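Local coordinates for protein molinate hydrolase (Gulosibacter molinativorax, PDB 4UB9) that hydrolyses the thiocarbamate pesticide molinate, probably through a zinc-dependent reaction of the amidohydrolase type, at residues K240-D245 and Y257-E262; L280-S285 and M300-M305; E294-L299 and K322-E327. One frame throughout, in Å; residues are numbered along the deposited sequence.

Contact 1 of 3, residues K240-D245 and Y257-E262; sequences KIAVTD and YFTFSE
T259 and D245 reach across the contact by their first torsions. The T259 hydroxyl lies opposite its carbonyl carbon and next to the backbone N (chi1 -60°). This turns OG1 onto the end of strand 239-242. T259 OG1 donates a hydrogen bond of 2.8 Å to A242 O, from above the carbonyl plane. In D245, CG is tucked between the backbone N and the carbonyl carbon (chi1 70°), which brings the carboxylate back to the start of 257-262. There Y257 N gives a nearly straight hydrogen bond of 2.8 Å to D245 OD1, which it meets from above the carboxylate plane. The Y257 ring turns its edge to the same oxygen, its plane 82° from that of the carboxylate.

The main chains add two bonds. T259 N binds V243 O at 3.0 Å. D245 N makes a more bent bond of 3.1 Å to Y257 O. Water 1 also donates to V243 O and accepts from F260 N.

V243 CG1 lies alongside the F258 ring, 4.0 Å from F258 CE2. I241 CG2 meets F260 CE2 at 4.2 Å, the two side chains roughly perpendicular. T259 CG2 sits over the centre of one F260 face. S261 N-caps helix 262-275. R214 and Y257 of the second subunit meet the Y257 ring, R214 by a cation-pi contact.

With an alanine at D245, Y257 N would probably lose its acceptor and L247 N, bound by OD2, its mate, leaving the loop start freer to move.

All touching residues are buried. Hydrogen bonds, more than apolar packing, tie this loop to the strand end. The T244 side chain, on 240-245, is about 4 Å from that of the zinc ligand H282, so loop 257-262 is bonded to a segment beside the metal site.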
ATOM      1  N   LYS A 240     -22.510 -24.052   5.358  1.00 28.16           N
ATOM      2  CA  LYS A 240     -21.307 -23.786   6.165  1.00 31.32           C
ATOM      3  C   LYS A 240     -21.400 -22.371   6.703  1.00 30.67           C
ATOM      4  O   LYS A 240     -21.623 -21.429   5.944  1.00 29.45           O
ATOM      5  CB  LYS A 240     -20.010 -23.958   5.360  1.00 31.27           C
ATOM      6  CG  LYS A 240     -18.760 -23.741   6.203  1.00 33.38           C
ATOM      7  CD  LYS A 240     -17.493 -24.348   5.626  1.00 35.30           C
ATOM      8  CE  LYS A 240     -16.593 -23.374   4.909  1.00 37.41           C
ATOM      9  NZ  LYS A 240     -15.133 -23.683   5.061  1.00 39.23           N
ATOM     10  N   ILE A 241     -21.215 -22.244   8.004  1.00 30.51           N
ATOM     11  CA  ILE A 241     -21.396 -20.984   8.672  1.00 33.14           C
ATOM     12  C   ILE A 241     -20.038 -20.468   9.115  1.00 32.65           C
ATOM     13  O   ILE A 241     -19.287 -21.165   9.768  1.00 29.80           O
ATOM     14  CB  ILE A 241     -22.218 -21.094   9.987  1.00 37.77           C
ATOM     15  CG1 ILE A 241     -23.574 -21.755   9.824  1.00 37.03           C
ATOM     16  CG2 ILE A 241     -22.399 -19.710  10.617  1.00 36.17           C
ATOM     17  CD1 ILE A 241     -24.401 -21.119   8.770  1.00 43.07           C
ATOM     18  N   ALA A 242     -19.798 -19.195   8.867  1.00 34.05           N
ATOM     19  CA  ALA A 242     -18.614 -18.524   9.409  1.00 36.33           C
ATOM     20  C   ALA A 242     -18.790 -18.174  10.866  1.00 31.84           C
ATOM     21  O   ALA A 242     -19.183 -17.076  11.180  1.00 32.40           O
ATOM     22  CB  ALA A 242     -18.317 -17.251   8.644  1.00 36.25           C
ATOM     23  N   VAL A 243     -18.517 -19.126  11.738  1.00 29.80           N
ATOM     24  CA  VAL A 243     -18.685 -18.914  13.160  1.00 30.22           C
ATOM     25  C   VAL A 243     -17.698 -17.849  13.618  1.00 31.81           C
ATOM     26  O   VAL A 243     -18.061 -16.918  14.340  1.00 30.42           O
ATOM     27  CB  VAL A 243     -18.407 -20.193  13.938  1.00 32.37           C
ATOM     28  CG1 VAL A 243     -18.336 -19.911  15.437  1.00 36.85           C
ATOM     29  CG2 VAL A 243     -19.457 -21.208  13.619  1.00 32.17           C
ATOM     30  N   THR A 244     -16.446 -17.998  13.172  1.00 29.84           N
ATOM     31  CA  THR A 244     -15.446 -16.947  13.347  1.00 32.30           C
ATOM     32  C   THR A 244     -15.162 -16.251  12.034  1.00 29.33           C
ATOM     33  O   THR A 244     -15.700 -16.594  10.992  1.00 33.43           O
ATOM     34  CB  THR A 244     -14.121 -17.467  13.928  1.00 34.85           C
ATOM     35  OG1 THR A 244     -13.549 -18.388  13.027  1.00 36.51           O
ATOM     36  CG2 THR A 244     -14.345 -18.123  15.273  1.00 36.23           C
ATOM     37  N   ASP A 245     -14.286 -15.278  12.112  1.00 30.14           N
ATOM     38  CA  ASP A 245     -13.926 -14.430  10.983  1.00 32.93           C
ATOM     39  C   ASP A 245     -12.979 -15.129  10.011  1.00 35.25           C
ATOM     40  O   ASP A 245     -12.460 -16.199  10.302  1.00 32.95           O
ATOM     41  CB  ASP A 245     -13.204 -13.181  11.479  1.00 32.74           C
ATOM     42  CG  ASP A 245     -11.811 -13.516  12.022  1.00 36.20           C
ATOM     43  OD1 ASP A 245     -11.719 -14.109  13.133  1.00 34.30           O
ATOM     44  OD2 ASP A 245     -10.821 -13.262  11.307  1.00 38.55           O
ATOM     45  N   TYR A 257     -12.190 -13.275  15.768  1.00 30.42           N
ATOM     46  CA  TYR A 257     -13.474 -12.671  16.156  1.00 31.15           C
ATOM     47  C   TYR A 257     -14.592 -13.659  15.905  1.00 32.99           C
ATOM     48  O   TYR A 257     -14.429 -14.664  15.189  1.00 40.16           O
ATOM     49  CB  TYR A 257     -13.775 -11.480  15.275  1.00 31.96           C
ATOM     50  CG  TYR A 257     -12.813 -10.344  15.378  1.00 32.73           C
ATOM     51  CD1 TYR A 257     -12.985  -9.337  16.311  1.00 31.61           C
ATOM     52  CD2 TYR A 257     -11.741 -10.240  14.503  1.00 34.50           C
ATOM     53  CE1 TYR A 257     -12.087  -8.275  16.387  1.00 33.66           C
ATOM     54  CE2 TYR A 257     -10.844  -9.165  14.569  1.00 32.51           C
ATOM     55  CZ  TYR A 257     -11.015  -8.203  15.526  1.00 32.33           C
ATOM     56  OH  TYR A 257     -10.156  -7.150  15.569  1.00 30.83           O
ATOM     57  N   PHE A 258     -15.740 -13.382  16.496  1.00 31.19           N
ATOM     58  CA  PHE A 258     -16.984 -14.061  16.126  1.00 29.61           C
ATOM     59  C   PHE A 258     -17.737 -13.237  15.120  1.00 26.69           C
ATOM     60  O   PHE A 258     -17.843 -12.028  15.220  1.00 28.17           O
ATOM     61  CB  PHE A 258     -17.848 -14.320  17.360  1.00 30.43           C
ATOM     62  CG  PHE A 258     -17.431 -15.526  18.116  1.00 31.36           C
ATOM     63  CD1 PHE A 258     -16.299 -15.508  18.892  1.00 31.53           C
ATOM     64  CD2 PHE A 258     -18.205 -16.681  18.082  1.00 35.86           C
ATOM     65  CE1 PHE A 258     -15.910 -16.620  19.598  1.00 32.58           C
ATOM     66  CE2 PHE A 258     -17.822 -17.807  18.768  1.00 34.69           C
ATOM     67  CZ  PHE A 258     -16.665 -17.781  19.521  1.00 35.31           C
ATOM     68  N   THR A 259     -18.256 -13.895  14.114  1.00 26.74           N
ATOM     69  CA  THR A 259     -19.029 -13.194  13.062  1.00 28.29           C
ATOM     70  C   THR A 259     -20.395 -12.713  13.516  1.00 27.93           C
ATOM     71  O   THR A 259     -20.902 -11.665  13.071  1.00 29.98           O
ATOM     72  CB  THR A 259     -19.229 -14.156  11.859  1.00 29.36           C
ATOM     73  OG1 THR A 259     -17.953 -14.522  11.368  1.00 33.13           O
ATOM     74  CG2 THR A 259     -20.017 -13.517  10.742  1.00 30.25           C
ATOM     75  N   PHE A 260     -21.008 -13.521  14.366  1.00 29.37           N
ATOM     76  CA  PHE A 260     -22.418 -13.374  14.776  1.00 28.68           C
ATOM     77  C   PHE A 260     -22.571 -13.417  16.286  1.00 31.22           C
ATOM     78  O   PHE A 260     -21.769 -14.048  16.974  1.00 30.54           O
ATOM     79  CB  PHE A 260     -23.262 -14.523  14.217  1.00 29.98           C
ATOM     80  CG  PHE A 260     -23.381 -14.526  12.704  1.00 29.72           C
ATOM     81  CD1 PHE A 260     -23.988 -13.491  12.038  1.00 28.62           C
ATOM     82  CD2 PHE A 260     -22.858 -15.568  11.966  1.00 28.59           C
ATOM     83  CE1 PHE A 260     -24.090 -13.503  10.667  1.00 27.39           C
ATOM     84  CE2 PHE A 260     -22.943 -15.567  10.598  1.00 26.25           C
ATOM     85  CZ  PHE A 260     -23.550 -14.528   9.949  1.00 25.56           C
ATOM     86  N   SER A 261     -23.636 -12.784  16.792  1.00 30.52           N
ATOM     87  CA  SER A 261     -24.079 -13.033  18.174  1.00 33.53           C
ATOM     88  C   SER A 261     -24.591 -14.442  18.308  1.00 34.02           C
ATOM     89  O   SER A 261     -25.006 -15.069  17.324  1.00 33.30           O
ATOM     90  CB  SER A 261     -25.209 -12.087  18.594  1.00 35.54           C
ATOM     91  OG  SER A 261     -26.388 -12.360  17.872  1.00 32.03           O
ATOM     92  N   GLU A 262     -24.589 -14.960  19.522  1.00 36.28           N
ATOM     93  CA  GLU A 262     -25.058 -16.355  19.738  1.00 41.75           C
ATOM     94  C   GLU A 262     -26.510 -16.513  19.351  1.00 37.03           C
ATOM     95  O   GLU A 262     -26.927 -17.488  18.769  1.00 39.21           O
ATOM     96  CB  GLU A 262     -24.685 -16.893  21.143  1.00 44.27           C
ATOM     97  CG  GLU A 262     -23.129 -16.893  21.231  1.00 59.33           C
ATOM     98  CD  GLU A 262     -22.445 -18.113  21.845  1.00 65.40           C
ATOM     99  OE1 GLU A 262     -23.103 -19.148  22.026  1.00 69.35           O
ATOM    100  OE2 GLU A 262     -21.214 -18.030  22.097  1.00 63.28           O
TER
HETATM  101  O   HOH W   1     -20.529 -16.321  15.045  1.00 27.62           O

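Contact 2 of 3, residues L280-S285 and M300-M305; sequences LTHTTS and MIHATM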
ATOM      1  N   LEU A 280     -22.108 -27.295   8.646  1.00 30.43           N
ATOM      2  CA  LEU A 280     -20.662 -27.132   8.742  1.00 27.33           C
ATOM      3  C   LEU A 280     -20.298 -25.833   9.385  1.00 28.02           C
ATOM      4  O   LEU A 280     -21.032 -24.877   9.300  1.00 29.09           O
ATOM      5  CB  LEU A 280     -19.998 -27.165   7.367  1.00 28.13           C
ATOM      6  CG  LEU A 280     -19.587 -28.543   6.814  1.00 27.29           C
ATOM      7  CD1 LEU A 280     -20.797 -29.444   6.660  1.00 27.02           C
ATOM      8  CD2 LEU A 280     -18.981 -28.342   5.465  1.00 28.63           C
ATOM      9  N   THR A 281     -19.138 -25.794  10.011  1.00 28.83           N
ATOM     10  CA  THR A 281     -18.633 -24.601  10.647  1.00 28.71           C
ATOM     11  C   THR A 281     -17.235 -24.250  10.179  1.00 31.06           C
ATOM     12  O   THR A 281     -16.460 -25.096   9.836  1.00 30.60           O
ATOM     13  CB  THR A 281     -18.609 -24.734  12.176  1.00 34.39           C
ATOM     14  OG1 THR A 281     -17.844 -25.867  12.544  1.00 29.85           O
ATOM     15  CG2 THR A 281     -19.994 -24.895  12.723  1.00 36.65           C
ATOM     16  N   HIS A 282     -16.943 -22.969  10.152  1.00 28.52           N
ATOM     17  CA  HIS A 282     -15.613 -22.479   9.950  1.00 28.93           C
ATOM     18  C   HIS A 282     -15.212 -21.839  11.264  1.00 32.54           C
ATOM     19  O   HIS A 282     -15.885 -20.962  11.742  1.00 29.44           O
ATOM     20  CB  HIS A 282     -15.624 -21.494   8.793  1.00 30.98           C
ATOM     21  CG  HIS A 282     -14.504 -20.509   8.806  1.00 30.00           C
ATOM     22  ND1 HIS A 282     -13.360 -20.677   8.072  1.00 36.89           N
ATOM     23  CD2 HIS A 282     -14.370 -19.325   9.436  1.00 30.47           C
ATOM     24  CE1 HIS A 282     -12.560 -19.652   8.266  1.00 33.08           C
ATOM     25  NE2 HIS A 282     -13.149 -18.816   9.090  1.00 33.94           N
ATOM     26  N   THR A 283     -14.136 -22.313  11.870  1.00 34.65           N
ATOM     27  CA  THR A 283     -13.698 -21.800  13.171  1.00 35.76           C
ATOM     28  C   THR A 283     -12.216 -21.552  13.219  1.00 33.00           C
ATOM     29  O   THR A 283     -11.455 -22.262  12.636  1.00 37.78           O
ATOM     30  CB  THR A 283     -14.125 -22.676  14.377  1.00 35.61           C
ATOM     31  OG1 THR A 283     -13.513 -23.964  14.302  1.00 35.07           O
ATOM     32  CG2 THR A 283     -15.609 -22.831  14.427  1.00 35.93           C
ATOM     33  N   THR A 284     -11.839 -20.505  13.913  1.00 31.42           N
ATOM     34  CA  THR A 284     -10.516 -19.969  13.834  1.00 33.06           C
ATOM     35  C   THR A 284      -9.894 -19.778  15.215  1.00 28.52           C
ATOM     36  O   THR A 284      -8.847 -19.208  15.354  1.00 27.75           O
ATOM     37  CB  THR A 284     -10.595 -18.719  12.927  1.00 35.85           C
ATOM     38  OG1 THR A 284     -10.141 -19.074  11.630  1.00 41.25           O
ATOM     39  CG2 THR A 284      -9.836 -17.571  13.412  1.00 34.91           C
ATOM     40  N   SER A 285     -10.587 -20.253  16.230  1.00 30.80           N
ATOM     41  CA  SER A 285     -10.198 -20.015  17.641  1.00 30.14           C
ATOM     42  C   SER A 285     -10.721 -21.105  18.531  1.00 28.44           C
ATOM     43  O   SER A 285     -11.613 -21.857  18.147  1.00 26.00           O
ATOM     44  CB  SER A 285     -10.800 -18.688  18.176  1.00 33.78           C
ATOM     45  OG  SER A 285     -12.209 -18.758  18.176  1.00 36.63           O
ATOM     46  N   MET A 300     -16.804 -29.974  11.348  1.00 35.92           N
ATOM     47  CA  MET A 300     -16.069 -28.781  11.717  1.00 34.42           C
ATOM     48  C   MET A 300     -14.789 -28.618  10.872  1.00 34.72           C
ATOM     49  O   MET A 300     -13.801 -29.335  11.044  1.00 32.96           O
ATOM     50  CB  MET A 300     -15.760 -28.845  13.209  1.00 35.66           C
ATOM     51  CG  MET A 300     -17.050 -28.768  14.011  1.00 37.59           C
ATOM     52  SD  MET A 300     -16.826 -28.977  15.771  1.00 38.54           S
ATOM     53  CE  MET A 300     -16.361 -30.706  15.783  1.00 38.25           C
ATOM     54  N   ILE A 301     -14.811 -27.635   9.985  1.00 33.55           N
ATOM     55  CA  ILE A 301     -13.702 -27.385   9.070  1.00 30.99           C
ATOM     56  C   ILE A 301     -12.515 -26.734   9.792  1.00 32.34           C
ATOM     57  O   ILE A 301     -12.673 -25.839  10.628  1.00 30.70           O
ATOM     58  CB  ILE A 301     -14.128 -26.549   7.883  1.00 30.33           C
ATOM     59  CG1 ILE A 301     -15.338 -27.168   7.197  1.00 33.06           C
ATOM     60  CG2 ILE A 301     -13.004 -26.395   6.877  1.00 31.00           C
ATOM     61  CD1 ILE A 301     -15.113 -28.538   6.591  1.00 34.24           C
ATOM     62  N   HIS A 302     -11.341 -27.244   9.480  1.00 29.69           N
ATOM     63  CA  HIS A 302     -10.042 -26.868  10.108  1.00 32.53           C
ATOM     64  C   HIS A 302     -10.150 -26.638  11.598  1.00 34.23           C
ATOM     65  O   HIS A 302      -9.836 -25.592  12.127  1.00 32.89           O
ATOM     66  CB  HIS A 302      -9.239 -25.793   9.359  1.00 33.97           C
ATOM     67  CG  HIS A 302     -10.007 -24.577   8.991  1.00 40.15           C
ATOM     68  ND1 HIS A 302     -10.514 -23.698   9.925  1.00 38.80           N
ATOM     69  CD2 HIS A 302     -10.265 -24.028   7.780  1.00 45.95           C
ATOM     70  CE1 HIS A 302     -11.115 -22.699   9.302  1.00 39.86           C
ATOM     71  NE2 HIS A 302     -10.977 -22.870   8.002  1.00 45.01           N
ATOM     72  N   ALA A 303     -10.618 -27.690  12.247  1.00 34.32           N
ATOM     73  CA  ALA A 303     -10.957 -27.641  13.647  1.00 32.48           C
ATOM     74  C   ALA A 303      -9.756 -27.295  14.482  1.00 34.08           C
ATOM     75  O   ALA A 303      -9.871 -26.711  15.545  1.00 37.44           O
ATOM     76  CB  ALA A 303     -11.514 -28.981  14.069  1.00 32.63           C
ATOM     77  N   THR A 304      -8.596 -27.719  14.021  1.00 33.02           N
ATOM     78  CA  THR A 304      -7.355 -27.528  14.788  1.00 32.11           C
ATOM     79  C   THR A 304      -6.695 -26.181  14.565  1.00 32.16           C
ATOM     80  O   THR A 304      -5.639 -25.903  15.139  1.00 32.40           O
ATOM     81  CB  THR A 304      -6.316 -28.625  14.439  1.00 31.53           C
ATOM     82  OG1 THR A 304      -6.241 -28.755  13.014  1.00 32.02           O
ATOM     83  CG2 THR A 304      -6.744 -29.918  15.048  1.00 31.10           C
ATOM     84  N   MET A 305      -7.290 -25.368  13.690  1.00 33.63           N
ATOM     85  CA  MET A 305      -6.807 -24.016  13.494  1.00 34.43           C
ATOM     86  C   MET A 305      -7.409 -23.137  14.605  1.00 35.02           C
ATOM     87  O   MET A 305      -8.539 -22.723  14.542  1.00 37.41           O
ATOM     88  CB  MET A 305      -7.182 -23.497  12.136  1.00 36.02           C
ATOM     89  CG  MET A 305      -6.482 -22.189  11.831  1.00 43.41           C
ATOM     90  SD  MET A 305      -7.197 -21.420  10.375  1.00 61.62           S
ATOM     91  CE  MET A 305      -6.597 -22.533   9.072  1.00 61.46           C
TER
HETATM   92  O   HOH W   2     -15.009 -25.574  12.560  1.00 27.41           O
HETATM   93  O   HOH W   3     -11.068 -24.156  15.157  1.00 35.97           O
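H282 and H302 meet at the zinc ion, which H282 ND1 and H302 NE2 both ligate. These nitrogens are 3.2 Å apart but are not hydrogen-bonded; the metal holds them together. The ring planes are 82° apart and the pair is oblique, with H282 CE1 in the plane of the H302 ring at its edge. In H302, CG lies between the backbone N and the carbonyl carbon (chi1 50°), which swings the ring back toward 280-285.

Each ring has a second hold. H282 NE2 donates to D245 O. H302 ND1 makes a weak, bent hydrogen bond of 3.2 Å to T283 O. The H302 backbone N, not the ring, is bound by E327 OE2.

The parallel strands are joined by I301 N to T281 O, 3.0 Å. Further along, two waters bridge the segments. Water 2 links T281 OG1, T283 OG1 and I301 O. Water 3 lies 2.6 Å from T283 OG1, which it joins by a hydrogen bond, and sits beside A303 O and M305 O.

Packing contacts lie further out. L280 CD2 touches I301 CD1 at 4.0 Å. T281 and M300 run side by side, with T281 OG1 3.3 Å from M300 CG. M305 CE lies over one face of the H302 ring, offset toward its rim. T284 OG1 is buried without a polar partner, 4.0 Å from M305 SD.

The two strands and helix 286-294 form a beta-alpha-beta unit. A292 of the helix packs on T281, T283 and M300, and S285 caps the helix start.

Zinc on ND1 and D245 O on NE2 would probably fix the H282 ring; H302 is held by zinc, with a weak bond at ND1. Zinc-binding histidines at the ends of neighbouring parallel strands are consistent with a TIM-barrel amidohydrolase.

Contact 3 of 3, residues E294-L299 and K322-E327; sequences ERDADL and KQLWSE
D296 and K322 form the one salt bridge across this contact. K322 NZ donates to D296 OD1 at 2.9 Å, on the syn side and 34° out of the carboxylate plane. The side chains cross at about a right angle. E294 OE2 stays 4.5 Å from K322 NZ, beyond a salt bridge, and pairs instead with K318.

L324 CD2 rests on A297 O at 3.5 Å. W325 CB touches D298 O at 3.6 Å, and this oxygen lies at the edge of the indole, near its plane. L299 chi1 (-178°) sets CG opposite the backbone N, which carries CD1 to W325 O. L299 CD1 meets W325 CB at 3.8 Å. Water 4 accepts from W325 N and donates to A297 O and, weakly, D298 O.

Outer partners are likely to steady these groups. The D298 carboxylate is held by R273 and R431. The W325 side chain packs on helix 424-429, and L299 touches V369.

The contact joins the loop before strand 299-301 to that between helix 313-322 and strand 326-328. Charge pairing holds its exposed end. Between the segments a water and leucine packing make the link; direct backbone pairing starts at M300, bonded to W325 and E327.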
ATOM      1  N   GLU A 294     -20.733 -27.193  20.675  1.00 35.64           N
ATOM      2  CA  GLU A 294     -21.962 -27.015  21.418  1.00 40.47           C
ATOM      3  C   GLU A 294     -23.204 -26.911  20.534  1.00 37.31           C
ATOM      4  O   GLU A 294     -24.294 -27.038  21.017  1.00 38.95           O
ATOM      5  CB  GLU A 294     -21.863 -25.792  22.346  1.00 43.40           C
ATOM      6  CG  GLU A 294     -21.027 -26.066  23.603  1.00 44.67           C
ATOM      7  CD  GLU A 294     -21.527 -27.266  24.425  1.00 44.90           C
ATOM      8  OE1 GLU A 294     -22.749 -27.351  24.654  1.00 57.78           O
ATOM      9  OE2 GLU A 294     -20.709 -28.108  24.855  1.00 44.29           O
ATOM     10  N   ARG A 295     -23.024 -26.686  19.240  1.00 40.11           N
ATOM     11  CA  ARG A 295     -24.126 -26.739  18.267  1.00 34.72           C
ATOM     12  C   ARG A 295     -24.215 -28.092  17.565  1.00 35.55           C
ATOM     13  O   ARG A 295     -24.953 -28.244  16.606  1.00 32.26           O
ATOM     14  CB  ARG A 295     -23.952 -25.658  17.202  1.00 37.28           C
ATOM     15  CG  ARG A 295     -23.874 -24.220  17.704  1.00 34.79           C
ATOM     16  CD  ARG A 295     -25.088 -23.897  18.476  1.00 33.97           C
ATOM     17  NE  ARG A 295     -25.290 -22.476  18.759  1.00 39.49           N
ATOM     18  CZ  ARG A 295     -24.601 -21.784  19.653  1.00 42.01           C
ATOM     19  NH1 ARG A 295     -23.549 -22.326  20.287  1.00 39.82           N
ATOM     20  NH2 ARG A 295     -24.973 -20.536  19.907  1.00 42.76           N
ATOM     21  N   ASP A 296     -23.438 -29.070  18.029  1.00 37.46           N
ATOM     22  CA  ASP A 296     -23.429 -30.402  17.412  1.00 40.90           C
ATOM     23  C   ASP A 296     -23.255 -30.333  15.887  1.00 36.08           C
ATOM     24  O   ASP A 296     -23.968 -30.957  15.127  1.00 38.56           O
ATOM     25  CB  ASP A 296     -24.712 -31.179  17.764  1.00 45.25           C
ATOM     26  CG  ASP A 296     -24.855 -31.423  19.272  1.00 47.49           C
ATOM     27  OD1 ASP A 296     -23.932 -31.981  19.911  1.00 49.83           O
ATOM     28  OD2 ASP A 296     -25.912 -31.081  19.809  1.00 57.61           O
ATOM     29  N   ALA A 297     -22.272 -29.572  15.461  1.00 35.25           N
ATOM     30  CA  ALA A 297     -21.952 -29.453  14.035  1.00 32.92           C
ATOM     31  C   ALA A 297     -21.693 -30.822  13.434  1.00 31.89           C
ATOM     32  O   ALA A 297     -21.054 -31.664  14.041  1.00 32.93           O
ATOM     33  CB  ALA A 297     -20.739 -28.592  13.850  1.00 32.74           C
ATOM     34  N   ASP A 298     -22.212 -31.036  12.250  1.00 33.04           N
ATOM     35  CA  ASP A 298     -21.977 -32.286  11.514  1.00 35.75           C
ATOM     36  C   ASP A 298     -20.522 -32.416  11.077  1.00 36.92           C
ATOM     37  O   ASP A 298     -19.977 -33.501  11.017  1.00 37.23           O
ATOM     38  CB  ASP A 298     -22.885 -32.357  10.282  1.00 35.40           C
ATOM     39  CG  ASP A 298     -24.350 -32.494  10.666  1.00 39.86           C
ATOM     40  OD1 ASP A 298     -24.742 -33.622  10.947  1.00 45.09           O
ATOM     41  OD2 ASP A 298     -25.073 -31.487  10.758  1.00 40.81           O
ATOM     42  N   LEU A 299     -19.924 -31.295  10.712  1.00 37.24           N
ATOM     43  CA  LEU A 299     -18.534 -31.291  10.350  1.00 34.54           C
ATOM     44  C   LEU A 299     -17.921 -29.937  10.646  1.00 33.96           C
ATOM     45  O   LEU A 299     -18.396 -28.910  10.194  1.00 41.06           O
ATOM     46  CB  LEU A 299     -18.346 -31.676   8.880  1.00 30.65           C
ATOM     47  CG  LEU A 299     -16.875 -31.751   8.436  1.00 31.25           C
ATOM     48  CD1 LEU A 299     -16.121 -32.837   9.184  1.00 35.16           C
ATOM     49  CD2 LEU A 299     -16.805 -32.002   6.946  1.00 30.12           C
ATOM     50  N   LYS A 322     -19.196 -36.646  22.434  1.00 38.45           N
ATOM     51  CA  LYS A 322     -20.276 -36.365  21.444  1.00 35.32           C
ATOM     52  C   LYS A 322     -20.066 -37.073  20.134  1.00 35.49           C
ATOM     53  O   LYS A 322     -20.971 -37.211  19.354  1.00 35.11           O
ATOM     54  CB  LYS A 322     -20.435 -34.873  21.194  1.00 36.35           C
ATOM     55  CG  LYS A 322     -21.121 -34.139  22.340  1.00 38.81           C
ATOM     56  CD  LYS A 322     -20.709 -32.679  22.461  1.00 43.44           C
ATOM     57  CE  LYS A 322     -21.666 -31.872  23.351  1.00 51.02           C
ATOM     58  NZ  LYS A 322     -22.741 -31.291  22.480  1.00 56.02           N
ATOM     59  N   GLN A 323     -18.838 -37.514  19.890  1.00 39.31           N
ATOM     60  CA  GLN A 323     -18.486 -38.214  18.623  1.00 44.46           C
ATOM     61  C   GLN A 323     -18.753 -37.348  17.394  1.00 39.73           C
ATOM     62  O   GLN A 323     -19.430 -37.740  16.486  1.00 41.25           O
ATOM     63  CB  GLN A 323     -19.218 -39.566  18.510  1.00 43.52           C
ATOM     64  CG  GLN A 323     -18.634 -40.620  19.446  1.00 47.81           C
ATOM     65  CD  GLN A 323     -17.217 -41.037  19.020  1.00 56.37           C
ATOM     66  OE1 GLN A 323     -16.220 -40.728  19.695  1.00 59.99           O
ATOM     67  NE2 GLN A 323     -17.125 -41.744  17.895  1.00 55.86           N
ATOM     68  N   LEU A 324     -18.256 -36.143  17.436  1.00 37.39           N
ATOM     69  CA  LEU A 324     -18.415 -35.245  16.341  1.00 35.43           C
ATOM     70  C   LEU A 324     -17.213 -35.363  15.400  1.00 34.85           C
ATOM     71  O   LEU A 324     -16.099 -35.587  15.831  1.00 30.30           O
ATOM     72  CB  LEU A 324     -18.558 -33.785  16.835  1.00 34.58           C
ATOM     73  CG  LEU A 324     -19.766 -33.460  17.711  1.00 35.53           C
ATOM     74  CD1 LEU A 324     -19.675 -32.043  18.242  1.00 36.41           C
ATOM     75  CD2 LEU A 324     -21.074 -33.632  16.945  1.00 33.84           C
ATOM     76  N   TRP A 325     -17.470 -35.112  14.118  1.00 36.27           N
ATOM     77  CA  TRP A 325     -16.441 -35.124  13.105  1.00 34.21           C
ATOM     78  C   TRP A 325     -15.691 -33.805  12.999  1.00 32.80           C
ATOM     79  O   TRP A 325     -16.276 -32.742  12.781  1.00 32.95           O
ATOM     80  CB  TRP A 325     -17.037 -35.462  11.767  1.00 35.88           C
ATOM     81  CG  TRP A 325     -17.613 -36.788  11.690  1.00 34.57           C
ATOM     82  CD1 TRP A 325     -18.927 -37.082  11.661  1.00 39.08           C
ATOM     83  CD2 TRP A 325     -16.920 -38.023  11.569  1.00 33.87           C
ATOM     84  NE1 TRP A 325     -19.104 -38.440  11.530  1.00 39.71           N
ATOM     85  CE2 TRP A 325     -17.886 -39.040  11.488  1.00 36.70           C
ATOM     86  CE3 TRP A 325     -15.579 -38.377  11.529  1.00 38.58           C
ATOM     87  CZ2 TRP A 325     -17.561 -40.386  11.384  1.00 37.09           C
ATOM     88  CZ3 TRP A 325     -15.237 -39.742  11.427  1.00 37.94           C
ATOM     89  CH2 TRP A 325     -16.231 -40.718  11.357  1.00 37.79           C
ATOM     90  N   SER A 326     -14.379 -33.900  13.101  1.00 32.50           N
ATOM     91  CA  SER A 326     -13.469 -32.773  12.810  1.00 33.73           C
ATOM     92  C   SER A 326     -12.724 -32.967  11.508  1.00 34.84           C
ATOM     93  O   SER A 326     -12.098 -34.028  11.324  1.00 35.96           O
ATOM     94  CB  SER A 326     -12.423 -32.700  13.902  1.00 31.40           C
ATOM     95  OG  SER A 326     -13.008 -32.416  15.132  1.00 33.92           O
ATOM     96  N   GLU A 327     -12.753 -32.002  10.589  1.00 35.33           N
ATOM     97  CA  GLU A 327     -11.762 -32.021   9.526  1.00 34.71           C
ATOM     98  C   GLU A 327     -10.603 -31.186   9.949  1.00 31.86           C
ATOM     99  O   GLU A 327     -10.752 -30.209  10.661  1.00 33.78           O
ATOM    100  CB  GLU A 327     -12.243 -31.773   8.067  1.00 38.97           C
ATOM    101  CG  GLU A 327     -12.287 -30.390   7.527  1.00 44.80           C
ATOM    102  CD  GLU A 327     -11.029 -29.859   6.853  1.00 42.38           C
ATOM    103  OE1 GLU A 327     -10.910 -29.887   5.608  1.00 38.75           O
ATOM    104  OE2 GLU A 327     -10.219 -29.299   7.588  1.00 42.87           O
TER
HETATM  105  O   HOH W   4     -20.187 -34.191  13.550  1.00 28.04           O

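How the contacts relate
The three contacts step across neighbouring parallel strands. Contact 1 joins contact 2 where strands 239-242 and 279-282 pair, with I241 N 2.9 Å from L280 O. T244 OG1 also lies 2.9 Å from T284 N. Contacts 2 and 3 have centres about 10 Å apart and alternate along the chain. M300 O is 2.9 Å from E327 N, and A303 N is 3.0 Å from E327 O. A salt bridge of 3.1 Å between E262 OE1 and R295 NH2 ties contact 1 to contact 3. Contact 2 supplies two zinc ligands, H282 and H302. The T244 and E327 side chains each lie about 8 Å from the metal, so contacts 1 and 3 flank the site.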